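Local coordinates for protein transcriptional regulator, TetR family (Agrobacterium tumefaciens, PDB 3C2B) that probably binds regulatory DNA as a dimeric transcription factor of the TetR family, pairing a helix-turn-helix head with a helical C-terminal domain, at residues V173-L176 with H177-L181; A161-A164 with Y165-F168; E50-Y53 with K54-G57. All coordinates share one frame; numbering follows the deposited sequence.

Interaction 1 of 3, residues V173-L176 with H177-L181; sequences VSDL and HVRML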
loop_
_atom_site.group_PDB
_atom_site.type_symbol
_atom_site.label_atom_id
_atom_site.label_comp_id
_atom_site.label_asym_id
_atom_site.label_seq_id
_atom_site.Cartn_x
_atom_site.Cartn_y
_atom_site.Cartn_z
ATOM N N VAL A 173 -4.235 5.146 6.517
ATOM C CA VAL A 173 -3.962 4.916 5.104
ATOM C C VAL A 173 -4.690 3.630 4.580
ATOM O O VAL A 173 -5.061 3.563 3.417
ATOM C CB VAL A 173 -2.423 4.768 4.867
ATOM C CG1 VAL A 173 -2.094 4.442 3.371
ATOM C CG2 VAL A 173 -1.698 6.061 5.237
ATOM N N SER A 174 -4.872 2.630 5.448
ATOM C CA SER A 174 -5.263 1.275 4.982
ATOM C C SER A 174 -4.618 0.927 3.628
ATOM O O SER A 174 -3.405 1.060 3.472
ATOM C CB SER A 174 -6.792 1.172 4.970
ATOM O OG SER A 174 -7.215 -0.099 4.578
ATOM N N ASP A 175 -5.388 0.536 2.619
ATOM C CA ASP A 175 -4.765 0.206 1.320
ATOM C C ASP A 175 -4.736 1.410 0.355
ATOM O O ASP A 175 -4.497 1.244 -0.813
ATOM C CB ASP A 175 -5.479 -0.994 0.659
ATOM C CG ASP A 175 -6.934 -0.686 0.364
ATOM O OD1 ASP A 175 -7.524 0.230 0.998
ATOM O OD2 ASP A 175 -7.499 -1.358 -0.485
ATOM N N LEU A 176 -4.973 2.628 0.842
ATOM C CA LEU A 176 -5.145 3.719 -0.089
ATOM C C LEU A 176 -3.887 4.060 -0.881
ATOM O O LEU A 176 -3.982 4.537 -2.006
ATOM C CB LEU A 176 -5.662 4.955 0.654
ATOM C CG LEU A 176 -5.881 6.160 -0.245
ATOM C CD1 LEU A 176 -7.101 5.960 -1.201
ATOM C CD2 LEU A 176 -6.022 7.395 0.600
ATOM N N HIS A 177 -2.698 3.859 -0.291
ATOM C CA HIS A 177 -1.457 4.202 -1.002
ATOM C C HIS A 177 -1.257 3.274 -2.210
ATOM O O HIS A 177 -1.073 3.761 -3.331
ATOM C CB HIS A 177 -0.246 4.189 -0.045
ATOM C CG HIS A 177 0.986 4.792 -0.625
ATOM N ND1 HIS A 177 2.237 4.584 -0.091
ATOM C CD2 HIS A 177 1.158 5.656 -1.663
ATOM C CE1 HIS A 177 3.131 5.299 -0.773
ATOM N NE2 HIS A 177 2.502 5.940 -1.743
ATOM N N VAL A 178 -1.332 1.959 -1.986
ATOM C CA VAL A 178 -1.416 0.954 -3.070
ATOM C C VAL A 178 -2.502 1.297 -4.146
ATOM O O VAL A 178 -2.178 1.400 -5.331
ATOM C CB VAL A 178 -1.485 -0.540 -2.535
ATOM C CG1 VAL A 178 -1.575 -1.532 -3.673
ATOM C CG2 VAL A 178 -0.261 -0.884 -1.718
ATOM N N ARG A 179 -3.753 1.555 -3.754
ATOM C CA ARG A 179 -4.749 1.960 -4.761
ATOM C C ARG A 179 -4.344 3.158 -5.635
ATOM O O ARG A 179 -4.576 3.148 -6.846
ATOM C CB ARG A 179 -6.128 2.180 -4.118
ATOM C CG ARG A 179 -6.591 0.906 -3.327
ATOM C CD ARG A 179 -8.022 0.978 -2.795
ATOM N NE ARG A 179 -9.001 1.030 -3.874
ATOM C CZ ARG A 179 -9.433 -0.018 -4.592
ATOM N NH1 ARG A 179 -10.321 0.190 -5.574
ATOM N NH2 ARG A 179 -8.970 -1.261 -4.364
HETATM N N MSE A 180 -3.755 4.186 -5.011
HETATM C CA MSE A 180 -3.384 5.407 -5.721
HETATM C C MSE A 180 -2.232 5.137 -6.665
HETATM O O MSE A 180 -2.212 5.626 -7.797
HETATM C CB MSE A 180 -3.067 6.552 -4.746
HETATM C CG MSE A 180 -4.308 7.094 -3.995
HETATM SE SE MSE A 180 -3.997 8.740 -2.993
HETATM C CE MSE A 180 -2.646 8.110 -1.799
ATOM N N LEU A 181 -1.321 4.298 -6.213
ATOM C CA LEU A 181 -0.172 3.875 -6.983
ATOM C C LEU A 181 -0.570 3.138 -8.228
ATOM O O LEU A 181 0.081 3.244 -9.253
ATOM C CB LEU A 181 0.737 2.998 -6.121
ATOM C CG LEU A 181 1.562 3.755 -5.067
ATOM C CD1 LEU A 181 2.338 2.763 -4.174
ATOM C CD2 LEU A 181 2.502 4.713 -5.704
HETATM O O HOH W 1 -1.736 1.340 1.034
#

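Interaction 2 of 3, residues A161-A164 with Y165-F168; sequences AEEA and YRSF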
loop_
_atom_site.group_PDB
_atom_site.type_symbol
_atom_site.label_atom_id
_atom_site.label_comp_id
_atom_site.label_asym_id
_atom_site.label_seq_id
_atom_site.Cartn_x
_atom_site.Cartn_y
_atom_site.Cartn_z
ATOM N N ALA A 161 6.319 1.746 21.082
ATOM C CA ALA A 161 5.996 2.963 20.391
ATOM C C ALA A 161 5.907 2.813 18.863
ATOM O O ALA A 161 5.122 3.500 18.238
ATOM C CB ALA A 161 7.021 4.054 20.753
ATOM N N GLU A 162 6.764 1.983 18.270
ATOM C CA GLU A 162 6.769 1.760 16.815
ATOM C C GLU A 162 5.498 1.027 16.345
ATOM O O GLU A 162 5.024 1.250 15.246
ATOM C CB GLU A 162 7.980 0.923 16.408
ATOM C CG GLU A 162 9.315 1.684 16.390
ATOM C CD GLU A 162 10.549 0.753 16.201
ATOM O OE1 GLU A 162 10.380 -0.502 16.131
ATOM O OE2 GLU A 162 11.687 1.282 16.113
ATOM N N GLU A 163 4.995 0.136 17.188
ATOM C CA GLU A 163 3.794 -0.615 16.968
ATOM C C GLU A 163 2.560 0.303 17.056
ATOM O O GLU A 163 1.634 0.183 16.266
ATOM C CB GLU A 163 3.767 -1.735 17.998
ATOM C CG GLU A 163 2.640 -2.688 17.918
ATOM C CD GLU A 163 2.640 -3.622 16.712
ATOM O OE1 GLU A 163 3.689 -3.882 16.085
ATOM O OE2 GLU A 163 1.545 -4.133 16.425
ATOM N N ALA A 164 2.586 1.242 17.998
ATOM C CA ALA A 164 1.566 2.267 18.060
ATOM C C ALA A 164 1.562 3.064 16.776
ATOM O O ALA A 164 0.506 3.338 16.256
ATOM C CB ALA A 164 1.770 3.191 19.252
ATOM N N TYR A 165 2.736 3.457 16.277
ATOM C CA TYR A 165 2.804 4.203 14.986
ATOM C C TYR A 165 2.364 3.331 13.813
ATOM O O TYR A 165 1.605 3.774 12.924
ATOM C CB TYR A 165 4.200 4.830 14.754
ATOM C CG TYR A 165 4.364 5.570 13.413
ATOM C CD1 TYR A 165 3.282 6.262 12.830
ATOM C CD2 TYR A 165 5.600 5.617 12.756
ATOM C CE1 TYR A 165 3.402 6.937 11.621
ATOM C CE2 TYR A 165 5.733 6.338 11.520
ATOM C CZ TYR A 165 4.622 6.998 10.986
ATOM O OH TYR A 165 4.693 7.666 9.770
ATOM N N ARG A 166 2.805 2.074 13.825
ATOM C CA ARG A 166 2.349 1.076 12.852
ATOM C C ARG A 166 0.810 1.008 12.717
ATOM O O ARG A 166 0.258 1.070 11.561
ATOM C CB ARG A 166 3.006 -0.328 13.118
ATOM C CG ARG A 166 2.744 -1.327 11.984
ATOM C CD ARG A 166 3.213 -2.784 12.294
ATOM N NE ARG A 166 2.962 -3.671 11.163
ATOM C CZ ARG A 166 1.765 -4.178 10.826
ATOM N NH1 ARG A 166 0.684 -3.922 11.548
ATOM N NH2 ARG A 166 1.638 -4.934 9.758
ATOM N N SER A 167 0.136 0.883 13.865
ATOM C CA SER A 167 -1.316 0.853 13.935
ATOM C C SER A 167 -1.921 2.157 13.404
ATOM O O SER A 167 -2.822 2.121 12.593
ATOM C CB SER A 167 -1.800 0.656 15.372
ATOM O OG SER A 167 -1.480 -0.646 15.857
ATOM N N PHE A 168 -1.413 3.292 13.849
ATOM C CA PHE A 168 -1.905 4.598 13.427
ATOM C C PHE A 168 -1.782 4.740 11.932
ATOM O O PHE A 168 -2.726 5.174 11.255
ATOM C CB PHE A 168 -1.097 5.694 14.124
ATOM C CG PHE A 168 -1.690 7.083 14.025
ATOM C CD1 PHE A 168 -3.074 7.291 13.930
ATOM C CD2 PHE A 168 -0.853 8.196 14.039
ATOM C CE1 PHE A 168 -3.598 8.594 13.885
ATOM C CE2 PHE A 168 -1.383 9.500 14.015
ATOM C CZ PHE A 168 -2.763 9.689 13.927
HETATM O O HOH W 2 0.121 -2.614 14.298
#

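Interaction 3 of 3, residues E50-Y53 with K54-G57; sequences ESLY and KWFG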
loop_
_atom_site.group_PDB
_atom_site.type_symbol
_atom_site.label_atom_id
_atom_site.label_comp_id
_atom_site.label_asym_id
_atom_site.label_seq_id
_atom_site.Cartn_x
_atom_site.Cartn_y
_atom_site.Cartn_z
ATOM N N GLU A 50 25.092 12.272 -23.450
ATOM C CA GLU A 50 26.417 12.065 -22.832
ATOM C C GLU A 50 26.742 13.119 -21.763
ATOM O O GLU A 50 27.612 12.908 -20.914
ATOM C CB GLU A 50 27.539 11.959 -23.881
ATOM C CG GLU A 50 27.546 13.045 -24.958
ATOM C CD GLU A 50 26.815 12.625 -26.225
ATOM O OE1 GLU A 50 25.680 12.114 -26.140
ATOM O OE2 GLU A 50 27.377 12.819 -27.318
ATOM N N SER A 51 26.032 14.246 -21.810
ATOM C CA SER A 51 25.974 15.177 -20.680
ATOM C C SER A 51 25.247 14.568 -19.469
ATOM O O SER A 51 25.683 14.726 -18.324
ATOM C CB SER A 51 25.308 16.487 -21.096
ATOM O OG SER A 51 24.666 17.098 -19.995
ATOM N N LEU A 52 24.139 13.876 -19.723
ATOM C CA LEU A 52 23.434 13.131 -18.672
ATOM C C LEU A 52 24.346 12.141 -17.942
ATOM O O LEU A 52 24.192 11.914 -16.735
ATOM C CB LEU A 52 22.214 12.411 -19.253
ATOM C CG LEU A 52 20.826 13.011 -18.998
ATOM C CD1 LEU A 52 20.866 14.397 -18.366
ATOM C CD2 LEU A 52 19.974 12.999 -20.259
ATOM N N TYR A 53 25.301 11.576 -18.681
ATOM C CA TYR A 53 26.275 10.635 -18.136
ATOM C C TYR A 53 27.227 11.243 -17.087
ATOM O O TYR A 53 27.414 10.658 -16.014
ATOM C CB TYR A 53 27.053 9.943 -19.265
ATOM C CG TYR A 53 28.048 8.903 -18.789
ATOM C CD1 TYR A 53 29.416 9.193 -18.722
ATOM C CD2 TYR A 53 27.623 7.627 -18.404
ATOM C CE1 TYR A 53 30.335 8.239 -18.280
ATOM C CE2 TYR A 53 28.534 6.663 -17.955
ATOM C CZ TYR A 53 29.888 6.978 -17.902
ATOM O OH TYR A 53 30.788 6.032 -17.470
ATOM N N LYS A 54 27.821 12.402 -17.383
ATOM C CA LYS A 54 28.780 13.027 -16.450
ATOM C C LYS A 54 28.105 13.778 -15.292
ATOM O O LYS A 54 28.757 14.112 -14.300
ATOM C CB LYS A 54 29.841 13.883 -17.178
ATOM C CG LYS A 54 29.617 15.399 -17.210
ATOM C CD LYS A 54 28.894 15.845 -18.477
ATOM C CE LYS A 54 28.881 17.363 -18.635
ATOM N NZ LYS A 54 29.884 17.837 -19.626
ATOM N N TRP A 55 26.802 14.028 -15.416
ATOM C CA TRP A 55 26.026 14.604 -14.317
ATOM C C TRP A 55 25.655 13.563 -13.253
ATOM O O TRP A 55 25.858 13.802 -12.053
ATOM C CB TRP A 55 24.752 15.295 -14.832
ATOM C CG TRP A 55 24.982 16.582 -15.612
ATOM C CD1 TRP A 55 26.106 17.362 -15.617
ATOM C CD2 TRP A 55 24.037 17.241 -16.466
ATOM N NE1 TRP A 55 25.928 18.453 -16.442
ATOM C CE2 TRP A 55 24.664 18.402 -16.971
ATOM C CE3 TRP A 55 22.720 16.956 -16.858
ATOM C CZ2 TRP A 55 24.019 19.281 -17.848
ATOM C CZ3 TRP A 55 22.084 17.834 -17.740
ATOM C CH2 TRP A 55 22.733 18.977 -18.219
ATOM N N PHE A 56 25.119 12.419 -13.704
ATOM C CA PHE A 56 24.460 11.428 -12.821
ATOM C C PHE A 56 24.978 9.984 -12.959
ATOM O O PHE A 56 24.309 9.042 -12.517
ATOM C CB PHE A 56 22.918 11.419 -13.026
ATOM C CG PHE A 56 22.303 12.786 -13.251
ATOM C CD1 PHE A 56 21.610 13.053 -14.430
ATOM C CD2 PHE A 56 22.418 13.809 -12.284
ATOM C CE1 PHE A 56 21.035 14.309 -14.650
ATOM C CE2 PHE A 56 21.854 15.075 -12.496
ATOM C CZ PHE A 56 21.160 15.325 -13.681
ATOM N N GLY A 57 26.150 9.802 -13.565
ATOM C CA GLY A 57 26.678 8.458 -13.809
ATOM C C GLY A 57 25.943 7.771 -14.947
ATOM O O GLY A 57 26.093 8.158 -16.101
#

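Interaction 1 of 3, residues V173-L176 with H177-L181
R179 reaches back along the start of its helix to lie across D175, four residues earlier. Its CB sits 3.8 Å from the carbonyl atom D175 O. CG comes closer to the same oxygen, and CD then rests 3.3 Å from D175 OD2, so it is the aliphatic part of the arginine that meets the carboxylate. A bend at chi3 (65°) turns the guanidinium out of the line of the chain. Its NH2 stays 4.1 Å from D175 OD2, beyond salt-bridge range, with the two planes 40° apart; NH1 forms a salt bridge with E184 instead, and D175 OD2 has a long, weak ion pair with R136 of the second subunit. The backbone N-H of R179 also donates to D175 O at 3.0 Å and an almost straight 178°.

M180, modelled as selenomethionine, repeats the one-turn spacing: its N bonds L176 O, while its CE lies 4.1 Å from L176 CG in an apolar contact. V173 CG1 meets H177 CB at 3.9 Å, the two side chains running alongside one another. Where the backbone breaks, water 1 bridges S174 O and V178 N, the pair a continuous helix would join directly but which the break holds too far apart for a bond; the water lies 3.1 Å from V178 N.

The break itself is a type II' turn from V173 to L176, evidenced by the bond from L176 N to V173 O and by the positive phi of S174. D175 occupies the N-cap position without making a capping bond through its side chain. S174 OG bonds R166 O of the second subunit, and H177 packs on V178 of that subunit. This turn between two successive helices, 161-173 and 176-181, belongs here to the dimer-facing side of the TetR-type C-terminal domain.

Interaction 2 of 3, residues A161-A164 with Y165-F168
The contact between E163 and R166 is a water-bridged pairing of acid and base within one helical turn, at the beginning of helix 161-173 and facing the second subunit. The two side chains run alongside each other and point the same way, with carboxylate and guanidinium planes only 4° apart. Direct contact is slight: E163 OE1 lies 4.0 Å from R166 CD, and E163 OE2 is 5.0 Å from R166 NH1. Water 2 bridges the two, donating to OE2 of E163 and accepting from NH1 of R166 at 3.1 Å, in the plane of the guanidinium at its edge. It also bonds S167 OG at 3.0 Å.

E163 bends at chi2 (69°), which lifts its carboxylate along the helix to this water, whereas R166 is extended from CG to NE. Both charged ends have partners on the second subunit: E163 OE2 forms a salt bridge with R193 there, and R166 donates to the carbonyls of L171 and I172 of that subunit.

Helical geometry is supported by the bond from S167 N to E163 O, at 2.9 Å and 166°, and by R166 N to E162 O at 2.8 Å. S167 OG bonds Y205 OH of the same chain and may also make a weak bond to E163 O, the proton not being settled between acceptors.

One side of helix 161-173 thus meets the second subunit through E163, R166 and S167, while Y165, bonded through OH to D140, and F168, meeting F201, pack into the chain's own helices, consistent with the helical dimer interface of a TetR-family C-terminal domain.

Interaction 3 of 3, residues E50-Y53 with K54-G57
S51 O accepts the backbone N-H of W55 at 3.2 Å, with an angle of 143° at the hydrogen. The same oxygen is flanked by carbon: K54 folds back, its chain bent at chi2, until CD stands 3.4 Å from S51 O. The S51 hydroxyl meets the indole separately. Roughly anti to the backbone N (chi1 151°), OG lies 3.0 Å above one face of the W55 ring, displaced toward the rim, and its closest ring atom is CZ2.

These residues belong to helix 49-56, the second helix of the predicted helix-turn-helix and thus probably the one presented to DNA, as in other TetR regulators. E50, Y53 and K54 are exposed, whereas L52 and F56 turn inward. L52 CD1 touches both aromatic neighbours, at 3.5 Å from W55 CE3 and 3.7 Å from F56 CE1; its chain crosses W55 at a slant. CB of W55 in turn sits 3.5 Å above the centre of the F56 ring. F56 continues onto L21 of helix 15-31 and L62 of helix 59-71, and W55 onto V20.

F56 N donates to L52 O at 3.2 Å, but the next bond, from G57 N to Y53 O, is weak, its angle only 118°. G57 departs from helical torsions with positive phi, a conformation that favours glycine.

Followed from the N terminus, the chain first reaches interaction 3 on helix 49-56, in the predicted DNA-binding head, then interaction 2 at the start of helix 161-173, and finally interaction 1 where that helix gives way to helix 176-181. All three are local and in series: none nests in or crosses another, and none closes a long loop. Within one chain the nearest atoms of interactions 1 and 2 are about 5 Å apart without touching. Both join successive helices to the dimer interface, meeting reciprocally there, since S174 of one chain bonds R166 O of the other. Interaction 3 stays within the head, its centre about 42 Å from that of interaction 2, touching no partner chain of the assembly.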